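Local coordinates for CBS domain containing membrane protein (Sphaerobacter thermophilus, PDB 4ESY) that is of unconfirmed function but, as the C-terminal CBS-domain part of a predicted membrane protein, may sense small adenine-containing ligands as many CBS pairs do, at residues 113-121 against 136-144; 73-83 against 95-105. All blocks are in the same frame, centred on the assembly; numbering follows the deposited sequence.

Overall arrangement
The two contacts come in series along the chain: interaction 2 (73-83 against 95-105) closes before interaction 1 (113-121 against 136-144) opens. Their centres lie 29 Å apart, on opposite sides of the chain's centre, and their nearest atoms are about 12 Å apart. In interaction 2 the loop that follows strand 61-64 packs on helix 92-102. Interaction 1 lies within the second CBS repeat and joins the loop before helix 124-134 to strand 138-143. One contact therefore packs 73-83 on a helix, and the other joins parts of the second repeat. Of the two, interaction 2 alone has residues within reach of the other subunit.

Interaction 1: 113-121 against 136-144; sequences QPVVTAAPE and IHRIPVVQD
Ala118 and Val141 form a single parallel beta bridge at the middle of this contact. Ala118 N donates to Pro140 O (2.9 Å, 171° at the hydrogen), and Val142 N donates to Ala118 O (2.8 Å). Both bonds are nearly straight. Further along, Ala119 CA adds a CA-H...O contact to Val142 O at 3.5 Å. The side chains sort themselves around this bridge. On the side of helix 124-134, Val116 CG1 meets Ile139 CG1 at 3.7 Å, the two side chains crossing at a slant. Val116 has chi1 at 85°, which sets CG1 between its own backbone N and carbonyl carbon and points it at Ile139. Val115 CG2 and Ile136 CD1 meet tip to tip at 3.9 Å. Pro114 crosses Pro140 at about a right angle, with Pro114 CB on Pro140 CG at 3.7 Å. Pro140 CG also receives the methyl of Thr117. Pro120 lies across the aliphatic part of Gln143, and its CD comes to 3.3 Å from Val142 O. Ala118 and Ile139 also touch Ile127 of the helix, while Pro140 faces strand 61-64 of the first repeat. Strand-like 113-121, helix 124-134 and strand 138-143 resemble the beta-alpha-beta crossover of CBS repeats. The chemistry is thus two backbone bonds set among apolar side chains, which tie the loop before the helix to the strand after it without any charged pair.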
ATOM      1  N   GLN B 113      11.624  11.631   9.923  0.66 37.30           N
ATOM      2  CA  GLN B 113      10.931  12.177  11.067  0.66 39.19           C
ATOM      3  C   GLN B 113       9.462  12.315  10.737  0.66 41.69           C
ATOM      4  O   GLN B 113       9.100  12.772   9.651  0.66 42.85           O
ATOM      5  CB  GLN B 113      11.528  13.541  11.400  0.66 41.46           C
ATOM      6  CG  GLN B 113      12.900  13.380  11.943  0.66 40.95           C
ATOM      7  CD  GLN B 113      12.903  12.302  12.999  0.66 37.71           C
ATOM      8  OE1 GLN B 113      12.221  12.424  14.018  0.66 40.38           O
ATOM      9  NE2 GLN B 113      13.645  11.234  12.759  0.66 32.70           N
ATOM     10  N   PRO B 114       8.600  11.906  11.670  1.00 42.94           N
ATOM     11  CA  PRO B 114       7.158  12.083  11.420  1.00 43.85           C
ATOM     12  C   PRO B 114       6.748  13.517  11.765  1.00 45.13           C
ATOM     13  O   PRO B 114       7.113  14.027  12.829  1.00 44.69           O
ATOM     14  CB  PRO B 114       6.510  11.095  12.391  1.00 43.11           C
ATOM     15  CG  PRO B 114       7.506  11.048  13.578  1.00 43.83           C
ATOM     16  CD  PRO B 114       8.889  11.271  12.970  1.00 43.86           C
ATOM     17  N   VAL B 115       6.025  14.169  10.862  1.00 46.42           N
ATOM     18  CA  VAL B 115       5.584  15.530  11.117  1.00 49.95           C
ATOM     19  C   VAL B 115       4.489  15.519  12.178  1.00 49.61           C
ATOM     20  O   VAL B 115       4.407  16.426  13.007  1.00 53.04           O
ATOM     21  CB  VAL B 115       5.099  16.244   9.829  1.00 73.36           C
ATOM     22  CG1 VAL B 115       6.290  16.596   8.933  1.00 74.77           C
ATOM     23  CG2 VAL B 115       4.097  15.380   9.073  1.00 70.84           C
ATOM     24  N   VAL B 116       3.654  14.483  12.177  1.00 42.66           N
ATOM     25  CA  VAL B 116       2.617  14.411  13.191  1.00 39.58           C
ATOM     26  C   VAL B 116       2.475  13.027  13.793  1.00 33.91           C
ATOM     27  O   VAL B 116       2.743  12.011  13.136  1.00 33.24           O
ATOM     28  CB  VAL B 116       1.256  14.909  12.639  1.00 58.06           C
ATOM     29  CG1 VAL B 116       0.521  13.790  11.936  1.00 54.30           C
ATOM     30  CG2 VAL B 116       0.413  15.490  13.768  1.00 59.97           C
ATOM     31  N   THR B 117       2.095  12.976  15.059  1.00 32.37           N
ATOM     32  CA  THR B 117       1.758  11.693  15.651  1.00 33.99           C
ATOM     33  C   THR B 117       0.323  11.708  16.213  1.00 35.30           C
ATOM     34  O   THR B 117      -0.258  12.778  16.470  1.00 41.28           O
ATOM     35  CB  THR B 117       2.749  11.287  16.765  1.00 36.74           C
ATOM     36  OG1 THR B 117       2.539  12.127  17.905  1.00 45.60           O
ATOM     37  CG2 THR B 117       4.196  11.429  16.302  1.00 35.46           C
ATOM     38  N   ALA B 118      -0.246  10.529  16.422  1.00 31.47           N
ATOM     39  CA  ALA B 118      -1.557  10.426  17.065  1.00 30.91           C
ATOM     40  C   ALA B 118      -1.481   9.618  18.365  1.00 32.10           C
ATOM     41  O   ALA B 118      -0.492   8.899  18.608  1.00 30.86           O
ATOM     42  CB  ALA B 118      -2.561   9.790  16.100  1.00 26.63           C
ATOM     43  N   ALA B 119      -2.519   9.748  19.191  1.00 33.59           N
ATOM     44  CA  ALA B 119      -2.708   8.922  20.391  1.00 32.84           C
ATOM     45  C   ALA B 119      -3.869   7.955  20.130  1.00 31.94           C
ATOM     46  O   ALA B 119      -4.744   8.252  19.325  1.00 30.61           O
ATOM     47  CB  ALA B 119      -2.982   9.811  21.620  1.00 35.73           C
ATOM     48  N   PRO B 120      -3.861   6.770  20.764  1.00 33.35           N
ATOM     49  CA  PRO B 120      -4.888   5.760  20.449  1.00 33.30           C
ATOM     50  C   PRO B 120      -6.336   6.159  20.818  1.00 34.22           C
ATOM     51  O   PRO B 120      -7.320   5.591  20.308  1.00 30.09           O
ATOM     52  CB  PRO B 120      -4.422   4.538  21.257  1.00 32.99           C
ATOM     53  CG  PRO B 120      -3.569   5.094  22.342  1.00 34.74           C
ATOM     54  CD  PRO B 120      -2.852   6.244  21.706  1.00 34.85           C
ATOM     55  N   GLU B 121      -6.471   7.145  21.701  1.00 35.01           N
ATOM     56  CA  GLU B 121      -7.790   7.615  22.060  1.00 38.01           C
ATOM     57  C   GLU B 121      -8.324   8.683  21.100  1.00 38.95           C
ATOM     58  O   GLU B 121      -9.449   9.099  21.248  1.00 42.04           O
ATOM     59  CB  GLU B 121      -7.801   8.151  23.507  1.00 42.68           C
ATOM     60  CG  GLU B 121      -7.107   9.502  23.668  1.00 47.41           C
ATOM     61  CD  GLU B 121      -5.590   9.412  23.930  1.00 52.66           C
ATOM     62  OE1 GLU B 121      -4.956   8.363  23.641  1.00 52.61           O
ATOM     63  OE2 GLU B 121      -5.025  10.420  24.427  1.00 56.00           O
ATOM     64  N   ILE B 136      -0.059  13.816   4.038  1.00 54.62           N
ATOM     65  CA  ILE B 136       0.886  12.734   4.275  1.00 52.45           C
ATOM     66  C   ILE B 136       0.215  11.395   4.102  1.00 48.49           C
ATOM     67  O   ILE B 136      -0.994  11.327   3.959  1.00 48.42           O
ATOM     68  CB  ILE B 136       1.527  12.833   5.669  1.00 51.61           C
ATOM     69  CG1 ILE B 136       0.454  12.874   6.753  1.00 48.38           C
ATOM     70  CG2 ILE B 136       2.396  14.078   5.747  1.00 55.90           C
ATOM     71  CD1 ILE B 136       0.998  13.262   8.102  1.00 49.38           C
ATOM     72  N   HIS B 137       1.003  10.324   4.108  1.00 45.72           N
ATOM     73  CA  HIS B 137       0.471   8.987   3.853  1.00 41.58           C
ATOM     74  C   HIS B 137       0.519   8.035   5.047  1.00 38.30           C
ATOM     75  O   HIS B 137      -0.056   6.927   4.987  1.00 36.79           O
ATOM     76  CB  HIS B 137       1.189   8.344   2.676  1.00 47.57           C
ATOM     77  CG  HIS B 137       1.020   9.093   1.390  1.00 54.38           C
ATOM     78  ND1 HIS B 137      -0.131   9.017   0.629  1.00 54.85           N
ATOM     79  CD2 HIS B 137       1.847   9.948   0.743  1.00 58.13           C
ATOM     80  CE1 HIS B 137       0.001   9.787  -0.436  1.00 59.52           C
ATOM     81  NE2 HIS B 137       1.193  10.360  -0.393  1.00 62.20           N
ATOM     82  N   ARG B 138       1.185   8.455   6.121  1.00 35.39           N
ATOM     83  CA  ARG B 138       1.397   7.575   7.268  1.00 35.83           C
ATOM     84  C   ARG B 138       1.475   8.402   8.525  1.00 33.16           C
ATOM     85  O   ARG B 138       2.161   9.408   8.528  1.00 33.51           O
ATOM     86  CB  ARG B 138       2.756   6.894   7.150  1.00 43.84           C
ATOM     87  CG  ARG B 138       2.735   5.538   6.522  1.00 50.47           C
ATOM     88  CD  ARG B 138       4.165   5.064   6.303  1.00 58.05           C
ATOM     89  NE  ARG B 138       4.791   5.726   5.173  1.00 66.07           N
ATOM     90  CZ  ARG B 138       4.771   5.249   3.931  1.00 70.14           C
ATOM     91  NH1 ARG B 138       4.148   4.105   3.669  1.00 69.59           N
ATOM     92  NH2 ARG B 138       5.378   5.913   2.955  1.00 73.55           N
ATOM     93  N   ILE B 139       0.844   7.945   9.604  1.00 29.00           N
ATOM     94  CA  ILE B 139       0.960   8.626  10.889  1.00 28.18           C
ATOM     95  C   ILE B 139       1.139   7.605  11.989  1.00 22.92           C
ATOM     96  O   ILE B 139       0.267   6.743  12.157  1.00 23.10           O
ATOM     97  CB  ILE B 139      -0.313   9.440  11.201  1.00 29.53           C
ATOM     98  CG1 ILE B 139      -0.433  10.613  10.210  1.00 34.20           C
ATOM     99  CG2 ILE B 139      -0.291   9.957  12.673  1.00 28.63           C
ATOM    100  CD1 ILE B 139      -1.783  11.360  10.250  1.00 34.08           C
ATOM    101  N   PRO B 140       2.220   7.733  12.771  1.00 22.61           N
ATOM    102  CA  PRO B 140       2.498   6.865  13.914  1.00 24.56           C
ATOM    103  C   PRO B 140       1.526   7.115  15.093  1.00 26.18           C
ATOM    104  O   PRO B 140       1.110   8.241  15.344  1.00 27.95           O
ATOM    105  CB  PRO B 140       3.967   7.199  14.282  1.00 26.19           C
ATOM    106  CG  PRO B 140       4.178   8.584  13.797  1.00 29.64           C
ATOM    107  CD  PRO B 140       3.277   8.749  12.575  1.00 27.58           C
ATOM    108  N   VAL B 141       1.124   6.042  15.759  1.00 25.49           N
ATOM    109  CA  VAL B 141       0.266   6.135  16.938  1.00 23.79           C
ATOM    110  C   VAL B 141       1.146   5.800  18.129  1.00 26.08           C
ATOM    111  O   VAL B 141       1.865   4.807  18.130  1.00 26.21           O
ATOM    112  CB  VAL B 141      -0.957   5.197  16.846  1.00 22.69           C
ATOM    113  CG1 VAL B 141      -1.920   5.451  18.002  1.00 23.92           C
ATOM    114  CG2 VAL B 141      -1.685   5.408  15.513  1.00 22.41           C
ATOM    115  N   VAL B 142       1.111   6.679  19.121  1.00 26.32           N
ATOM    116  CA  VAL B 142       1.951   6.587  20.291  1.00 30.16           C
ATOM    117  C   VAL B 142       1.087   6.626  21.525  1.00 32.80           C
ATOM    118  O   VAL B 142       0.173   7.438  21.613  1.00 34.05           O
ATOM    119  CB  VAL B 142       2.918   7.767  20.312  1.00 35.40           C
ATOM    120  CG1 VAL B 142       3.664   7.831  21.630  1.00 40.11           C
ATOM    121  CG2 VAL B 142       3.873   7.638  19.153  1.00 34.39           C
ATOM    122  N   GLN B 143       1.382   5.733  22.465  1.00 34.17           N
ATOM    123  CA  GLN B 143       0.681   5.620  23.735  1.00 37.79           C
ATOM    124  C   GLN B 143       1.761   5.607  24.826  1.00 48.57           C
ATOM    125  O   GLN B 143       2.482   4.617  24.990  1.00 48.41           O
ATOM    126  CB  GLN B 143      -0.170   4.334  23.752  1.00 34.27           C
ATOM    127  CG  GLN B 143      -0.952   4.064  25.071  1.00 59.41           C
ATOM    128  CD  GLN B 143      -1.702   2.723  25.067  1.00 61.37           C
ATOM    129  OE1 GLN B 143      -1.747   2.009  24.059  1.00 61.71           O
ATOM    130  NE2 GLN B 143      -2.283   2.374  26.200  1.00 64.54           N
ATOM    131  N   ASP B 144       1.907   6.739  25.518  1.00 57.12           N
ATOM    132  CA  ASP B 144       2.931   6.939  26.559  1.00 63.11           C
ATOM    133  C   ASP B 144       4.370   6.878  26.032  1.00 62.87           C
ATOM    134  O   ASP B 144       5.221   6.229  26.644  1.00 64.39           O
ATOM    135  CB  ASP B 144       2.777   5.935  27.713  1.00 67.49           C
ATOM    136  CG  ASP B 144       1.350   5.854  28.255  1.00 71.54           C
ATOM    137  OD1 ASP B 144       0.674   6.908  28.377  1.00 74.27           O
ATOM    138  OD2 ASP B 144       0.912   4.717  28.568  1.00 71.56           O
TER

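Interaction 2: 73-83 against 95-105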
ATOM      1  N   GLY B  73      19.893   5.340   0.631  1.00 32.44           N
ATOM      2  CA  GLY B  73      21.257   4.832   0.733  1.00 31.28           C
ATOM      3  C   GLY B  73      21.700   4.152  -0.548  1.00 29.13           C
ATOM      4  O   GLY B  73      22.653   3.372  -0.557  1.00 30.08           O
ATOM      5  N   SER B  74      20.990   4.431  -1.631  1.00 27.91           N
ATOM      6  CA  SER B  74      21.303   3.844  -2.936  1.00 28.00           C
ATOM      7  C   SER B  74      21.180   2.334  -2.994  1.00 26.05           C
ATOM      8  O   SER B  74      21.885   1.695  -3.770  1.00 26.82           O
ATOM      9  CB  SER B  74      22.705   4.258  -3.416  1.00 30.99           C
ATOM     10  OG  SER B  74      22.797   5.659  -3.471  1.00 34.05           O
ATOM     11  N   ILE B  75      20.276   1.766  -2.193  1.00 24.82           N
ATOM     12  CA  ILE B  75      20.012   0.332  -2.238  1.00 21.61           C
ATOM     13  C   ILE B  75      18.542   0.139  -2.621  1.00 23.03           C
ATOM     14  O   ILE B  75      17.646   0.702  -1.984  1.00 22.92           O
ATOM     15  CB  ILE B  75      20.172  -0.311  -0.830  1.00 31.63           C
ATOM     16  CG1 ILE B  75      21.571  -0.078  -0.263  1.00 33.34           C
ATOM     17  CG2 ILE B  75      19.858  -1.791  -0.854  1.00 27.69           C
ATOM     18  CD1 ILE B  75      21.632  -0.381   1.256  1.00 36.38           C
ATOM     19  N   PRO B  76      18.285  -0.680  -3.652  1.00 24.22           N
ATOM     20  CA  PRO B  76      16.895  -0.962  -3.984  1.00 23.56           C
ATOM     21  C   PRO B  76      16.404  -2.071  -3.026  1.00 21.37           C
ATOM     22  O   PRO B  76      16.984  -3.161  -2.960  1.00 22.55           O
ATOM     23  CB  PRO B  76      16.988  -1.487  -5.429  1.00 23.38           C
ATOM     24  CG  PRO B  76      18.333  -2.188  -5.473  1.00 24.36           C
ATOM     25  CD  PRO B  76      19.229  -1.512  -4.427  1.00 23.67           C
ATOM     26  N   PHE B  77      15.337  -1.805  -2.293  1.00 22.00           N
ATOM     27  CA  PHE B  77      14.827  -2.812  -1.347  1.00 21.48           C
ATOM     28  C   PHE B  77      14.605  -4.182  -2.024  1.00 21.72           C
ATOM     29  O   PHE B  77      14.740  -5.238  -1.396  1.00 20.59           O
ATOM     30  CB  PHE B  77      13.555  -2.307  -0.676  1.00 22.01           C
ATOM     31  CG  PHE B  77      12.964  -3.278   0.321  1.00 23.81           C
ATOM     32  CD1 PHE B  77      13.276  -3.180   1.680  1.00 23.91           C
ATOM     33  CD2 PHE B  77      12.125  -4.281  -0.093  1.00 21.35           C
ATOM     34  CE1 PHE B  77      12.722  -4.081   2.612  1.00 25.73           C
ATOM     35  CE2 PHE B  77      11.570  -5.200   0.844  1.00 24.71           C
ATOM     36  CZ  PHE B  77      11.883  -5.087   2.187  1.00 25.72           C
ATOM     37  N   TRP B  78      14.332  -4.172  -3.325  1.00 22.02           N
ATOM     38  CA  TRP B  78      13.992  -5.430  -4.016  1.00 24.31           C
ATOM     39  C   TRP B  78      15.129  -6.443  -3.980  1.00 22.97           C
ATOM     40  O   TRP B  78      14.893  -7.638  -4.108  1.00 23.08           O
ATOM     41  CB  TRP B  78      13.583  -5.175  -5.488  1.00 27.91           C
ATOM     42  CG  TRP B  78      12.505  -6.115  -5.935  1.00 31.48           C
ATOM     43  CD1 TRP B  78      11.400  -6.488  -5.216  1.00 34.12           C
ATOM     44  CD2 TRP B  78      12.463  -6.866  -7.162  1.00 33.86           C
ATOM     45  NE1 TRP B  78      10.650  -7.392  -5.947  1.00 39.24           N
ATOM     46  CE2 TRP B  78      11.282  -7.638  -7.142  1.00 38.74           C
ATOM     47  CE3 TRP B  78      13.300  -6.942  -8.282  1.00 35.84           C
ATOM     48  CZ2 TRP B  78      10.919  -8.499  -8.197  1.00 42.50           C
ATOM     49  CZ3 TRP B  78      12.939  -7.783  -9.339  1.00 38.81           C
ATOM     50  CH2 TRP B  78      11.752  -8.544  -9.290  1.00 42.46           C
ATOM     51  N   ILE B  79      16.357  -5.959  -3.800  1.00 22.88           N
ATOM     52  CA  ILE B  79      17.496  -6.846  -3.699  1.00 26.59           C
ATOM     53  C   ILE B  79      17.319  -7.911  -2.600  1.00 25.66           C
ATOM     54  O   ILE B  79      17.807  -9.048  -2.730  1.00 26.83           O
ATOM     55  CB  ILE B  79      18.799  -6.064  -3.501  1.00 29.91           C
ATOM     56  CG1 ILE B  79      19.949  -6.956  -3.844  1.00 35.35           C
ATOM     57  CG2 ILE B  79      18.957  -5.513  -2.047  1.00 23.99           C
ATOM     58  CD1 ILE B  79      21.211  -6.211  -3.960  1.00 39.80           C
ATOM     59  N   TYR B  80      16.588  -7.562  -1.546  1.00 21.02           N
ATOM     60  CA  TYR B  80      16.335  -8.515  -0.448  1.00 21.86           C
ATOM     61  C   TYR B  80      15.211  -9.510  -0.770  1.00 25.26           C
ATOM     62  O   TYR B  80      15.083 -10.544  -0.111  1.00 27.63           O
ATOM     63  CB  TYR B  80      16.059  -7.772   0.891  1.00 21.85           C
ATOM     64  CG  TYR B  80      17.257  -6.953   1.337  1.00 23.33           C
ATOM     65  CD1 TYR B  80      18.363  -7.572   1.925  1.00 25.57           C
ATOM     66  CD2 TYR B  80      17.288  -5.570   1.178  1.00 21.97           C
ATOM     67  CE1 TYR B  80      19.467  -6.842   2.305  1.00 25.08           C
ATOM     68  CE2 TYR B  80      18.398  -4.828   1.560  1.00 22.95           C
ATOM     69  CZ  TYR B  80      19.469  -5.464   2.127  1.00 25.96           C
ATOM     70  OH  TYR B  80      20.570  -4.740   2.497  1.00 29.82           O
ATOM     71  N   GLU B  81      14.396  -9.217  -1.782  1.00 27.42           N
ATOM     72  CA  GLU B  81      13.332 -10.152  -2.182  1.00 32.73           C
ATOM     73  C   GLU B  81      13.680 -11.007  -3.389  1.00 34.82           C
ATOM     74  O   GLU B  81      13.217 -12.137  -3.507  1.00 38.59           O
ATOM     75  CB  GLU B  81      12.042  -9.402  -2.538  1.00 36.54           C
ATOM     76  CG  GLU B  81      11.467  -8.561  -1.429  1.00 40.01           C
ATOM     77  CD  GLU B  81      10.074  -8.001  -1.767  1.00 44.04           C
ATOM     78  OE1 GLU B  81       9.979  -6.813  -2.094  1.00 46.30           O
ATOM     79  OE2 GLU B  81       9.069  -8.731  -1.693  1.00 46.70           O
ATOM     80  N   ALA B  82      14.456 -10.455  -4.314  1.00 32.94           N
ATOM     81  CA  ALA B  82      14.621 -11.094  -5.609  1.00 35.19           C
ATOM     82  C   ALA B  82      15.999 -10.845  -6.157  1.00 33.15           C
ATOM     83  O   ALA B  82      16.108 -10.354  -7.265  1.00 30.57           O
ATOM     84  CB  ALA B  82      13.568 -10.539  -6.594  1.00 35.30           C
ATOM     85  N   SER B  83      17.048 -11.160  -5.392  1.00 31.60           N
ATOM     86  CA  SER B  83      18.403 -10.870  -5.874  1.00 34.68           C
ATOM     87  C   SER B  83      18.745 -11.640  -7.156  1.00 34.42           C
ATOM     88  O   SER B  83      19.452 -11.126  -8.015  1.00 34.52           O
ATOM     89  CB  SER B  83      19.464 -11.141  -4.799  1.00 35.95           C
ATOM     90  OG  SER B  83      19.353 -12.458  -4.301  1.00 37.34           O
ATOM     91  N   VAL B  95      25.982  -6.493  -7.254  1.00 32.23           N
ATOM     92  CA  VAL B  95      24.953  -6.934  -6.304  1.00 31.35           C
ATOM     93  C   VAL B  95      25.598  -7.162  -4.946  1.00 31.32           C
ATOM     94  O   VAL B  95      25.036  -6.812  -3.920  1.00 30.37           O
ATOM     95  CB  VAL B  95      24.260  -8.263  -6.764  1.00 31.56           C
ATOM     96  CG1 VAL B  95      23.291  -8.792  -5.672  1.00 31.81           C
ATOM     97  CG2 VAL B  95      23.559  -8.088  -8.114  1.00 29.59           C
ATOM     98  N   GLU B  96      26.779  -7.769  -4.934  1.00 34.67           N
ATOM     99  CA  GLU B  96      27.429  -8.030  -3.662  1.00 38.94           C
ATOM    100  C   GLU B  96      27.767  -6.731  -2.957  1.00 36.74           C
ATOM    101  O   GLU B  96      27.647  -6.626  -1.733  1.00 34.95           O
ATOM    102  CB  GLU B  96      28.678  -8.886  -3.832  1.00 49.27           C
ATOM    103  CG  GLU B  96      28.610 -10.192  -3.043  1.00 57.16           C
ATOM    104  CD  GLU B  96      28.177 -10.022  -1.565  1.00 61.54           C
ATOM    105  OE1 GLU B  96      27.266 -10.771  -1.127  1.00 62.57           O
ATOM    106  OE2 GLU B  96      28.750  -9.171  -0.835  1.00 63.94           O
ATOM    107  N   HIS B  97      28.145  -5.729  -3.738  1.00 35.28           N
ATOM    108  CA  HIS B  97      28.436  -4.412  -3.184  1.00 36.11           C
ATOM    109  C   HIS B  97      27.196  -3.755  -2.537  1.00 32.82           C
ATOM    110  O   HIS B  97      27.277  -3.068  -1.494  1.00 31.04           O
ATOM    111  CB  HIS B  97      29.025  -3.517  -4.268  1.00 41.00           C
ATOM    112  CG  HIS B  97      29.307  -2.130  -3.795  1.00 46.06           C
ATOM    113  ND1 HIS B  97      30.250  -1.857  -2.829  1.00 49.51           N
ATOM    114  CD2 HIS B  97      28.729  -0.945  -4.110  1.00 47.65           C
ATOM    115  CE1 HIS B  97      30.259  -0.557  -2.586  1.00 51.80           C
ATOM    116  NE2 HIS B  97      29.342   0.017  -3.347  1.00 50.37           N
ATOM    117  N   LEU B  98      26.044  -3.963  -3.165  1.00 29.82           N
ATOM    118  CA  LEU B  98      24.789  -3.529  -2.573  1.00 28.30           C
ATOM    119  C   LEU B  98      24.545  -4.200  -1.223  1.00 27.00           C
ATOM    120  O   LEU B  98      24.210  -3.535  -0.246  1.00 26.74           O
ATOM    121  CB  LEU B  98      23.628  -3.795  -3.539  1.00 27.74           C
ATOM    122  CG  LEU B  98      23.690  -2.958  -4.815  1.00 28.59           C
ATOM    123  CD1 LEU B  98      22.487  -3.280  -5.715  1.00 26.53           C
ATOM    124  CD2 LEU B  98      23.755  -1.461  -4.465  1.00 28.66           C
ATOM    125  N   PHE B  99      24.690  -5.513  -1.169  1.00 27.77           N
ATOM    126  CA  PHE B  99      24.579  -6.224   0.107  1.00 29.30           C
ATOM    127  C   PHE B  99      25.565  -5.720   1.171  1.00 30.58           C
ATOM    128  O   PHE B  99      25.192  -5.588   2.350  1.00 29.33           O
ATOM    129  CB  PHE B  99      24.722  -7.737  -0.066  1.00 30.94           C
ATOM    130  CG  PHE B  99      23.512  -8.395  -0.661  1.00 31.97           C
ATOM    131  CD1 PHE B  99      22.244  -8.150  -0.146  1.00 31.26           C
ATOM    132  CD2 PHE B  99      23.639  -9.244  -1.765  1.00 33.47           C
ATOM    133  CE1 PHE B  99      21.107  -8.768  -0.707  1.00 31.47           C
ATOM    134  CE2 PHE B  99      22.516  -9.867  -2.337  1.00 32.93           C
ATOM    135  CZ  PHE B  99      21.251  -9.633  -1.810  1.00 31.61           C
ATOM    136  N   GLU B 100      26.802  -5.462   0.752  0.60 33.37           N
ATOM    137  CA  GLU B 100      27.842  -4.948   1.644  0.60 35.79           C
ATOM    138  C   GLU B 100      27.375  -3.616   2.263  0.60 33.17           C
ATOM    139  O   GLU B 100      27.460  -3.397   3.471  0.60 32.45           O
ATOM    140  CB  GLU B 100      29.164  -4.750   0.871  0.60 38.72           C
ATOM    141  CG  GLU B 100      29.802  -6.028   0.330  0.60 41.38           C
ATOM    142  CD  GLU B 100      30.946  -5.784  -0.696  0.60 53.07           C
ATOM    143  OE1 GLU B 100      31.449  -6.771  -1.288  0.60 53.58           O
ATOM    144  OE2 GLU B 100      31.343  -4.616  -0.918  0.60 53.21           O
ATOM    145  N   THR B 101      26.868  -2.734   1.417  1.00 32.14           N
ATOM    146  CA  THR B 101      26.368  -1.443   1.848  1.00 31.73           C
ATOM    147  C   THR B 101      25.212  -1.600   2.842  1.00 29.20           C
ATOM    148  O   THR B 101      25.139  -0.869   3.822  1.00 31.21           O
ATOM    149  CB  THR B 101      25.928  -0.596   0.638  1.00 34.40           C
ATOM    150  OG1 THR B 101      27.088  -0.297  -0.162  1.00 38.89           O
ATOM    151  CG2 THR B 101      25.307   0.734   1.109  1.00 33.04           C
ATOM    152  N   GLY B 102      24.333  -2.574   2.609  1.00 25.12           N
ATOM    153  CA  GLY B 102      23.185  -2.765   3.472  1.00 24.91           C
ATOM    154  C   GLY B 102      23.589  -3.242   4.858  1.00 27.05           C
ATOM    155  O   GLY B 102      22.892  -2.970   5.810  1.00 25.56           O
ATOM    156  N   ARG B 103      24.707  -3.964   4.952  1.00 27.90           N
ATOM    157  CA  ARG B 103      25.195  -4.477   6.209  1.00 26.28           C
ATOM    158  C   ARG B 103      25.938  -3.375   6.956  1.00 29.48           C
ATOM    159  O   ARG B 103      26.307  -3.547   8.112  1.00 30.67           O
ATOM    160  CB  ARG B 103      26.131  -5.686   5.995  1.00 32.30           C
ATOM    161  CG  ARG B 103      25.448  -6.950   5.439  1.00 34.60           C
ATOM    162  CD  ARG B 103      26.353  -8.184   5.495  1.00 36.54           C
ATOM    163  NE  ARG B 103      27.337  -8.167   4.430  1.00 37.69           N
ATOM    164  CZ  ARG B 103      27.171  -8.756   3.245  1.00 38.89           C
ATOM    165  NH1 ARG B 103      26.053  -9.415   2.962  1.00 39.25           N
ATOM    166  NH2 ARG B 103      28.119  -8.675   2.332  1.00 38.29           N
ATOM    167  N   LYS B 104      26.160  -2.242   6.305  0.67 29.53           N
ATOM    168  CA  LYS B 104      26.891  -1.166   6.975  0.67 32.07           C
ATOM    169  C   LYS B 104      25.987  -0.018   7.427  0.67 31.22           C
ATOM    170  O   LYS B 104      26.148   0.502   8.520  0.67 33.71           O
ATOM    171  CB  LYS B 104      28.025  -0.631   6.100  0.67 33.74           C
ATOM    172  CG  LYS B 104      29.205  -1.587   5.948  0.67 38.71           C
ATOM    173  CD  LYS B 104      30.235  -1.018   4.976  0.67 42.29           C
ATOM    174  CE  LYS B 104      31.594  -1.737   5.086  0.67 46.13           C
ATOM    175  NZ  LYS B 104      31.946  -2.420   3.804  0.67 46.86           N
ATOM    176  N   LEU B 105      25.056   0.388   6.578  1.00 28.97           N
ATOM    177  CA  LEU B 105      24.139   1.469   6.923  1.00 28.26           C
ATOM    178  C   LEU B 105      23.108   1.006   7.949  1.00 27.72           C
ATOM    179  O   LEU B 105      22.733  -0.182   7.981  1.00 25.66           O
ATOM    180  CB  LEU B 105      23.405   1.966   5.673  1.00 27.80           C
ATOM    181  CG  LEU B 105      24.241   2.622   4.552  1.00 32.03           C
ATOM    182  CD1 LEU B 105      23.307   3.309   3.552  1.00 32.19           C
ATOM    183  CD2 LEU B 105      25.248   3.626   5.090  1.00 32.56           C
TER
HETATM  184  O   HOH W   1      22.826  -6.407   3.088  1.00 26.95           O
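Ile79 packs into helix 92-102 at the tight part of this contact. Its CD1 lies only 3.4 Å from Leu98 CB, closer than usual for two carbons, and also touches Val95 CG1. The same methyl sits over one face of the Phe99 ring, 4.1 Å from the centroid, in a CH-pi contact. Ile79 reaches there because CG1 stands anti to the backbone N (chi1 -162°). Phe99 in turn directs its edge at the face of Tyr80, an offset edge-to-face pair with planes at 65°. Ser83 CB meets the Phe99 edge. Ile75 CD1 rests on Gly102 CA at 3.6 Å.

The Tyr80 side is looser. No direct hydrogen bond crosses between the segments. A water joins them instead, lying 2.9 Å from Tyr80 OH and donating to Phe99 O at 2.6 Å. On the helix's partly exposed outer face, Arg103 NH2 forms a salt bridge with Glu96 OE2 at 3.3 Å. Leu105 CD1 meets Gly73 CA at 3.8 Å, and Ser74 packs on a basic side chain of the other subunit. Tyr80 touches Ala41 of helix 37-46. A loop with a helical turn at 77-81 thus packs on helix 92-102 in a protein with two CBS repeats.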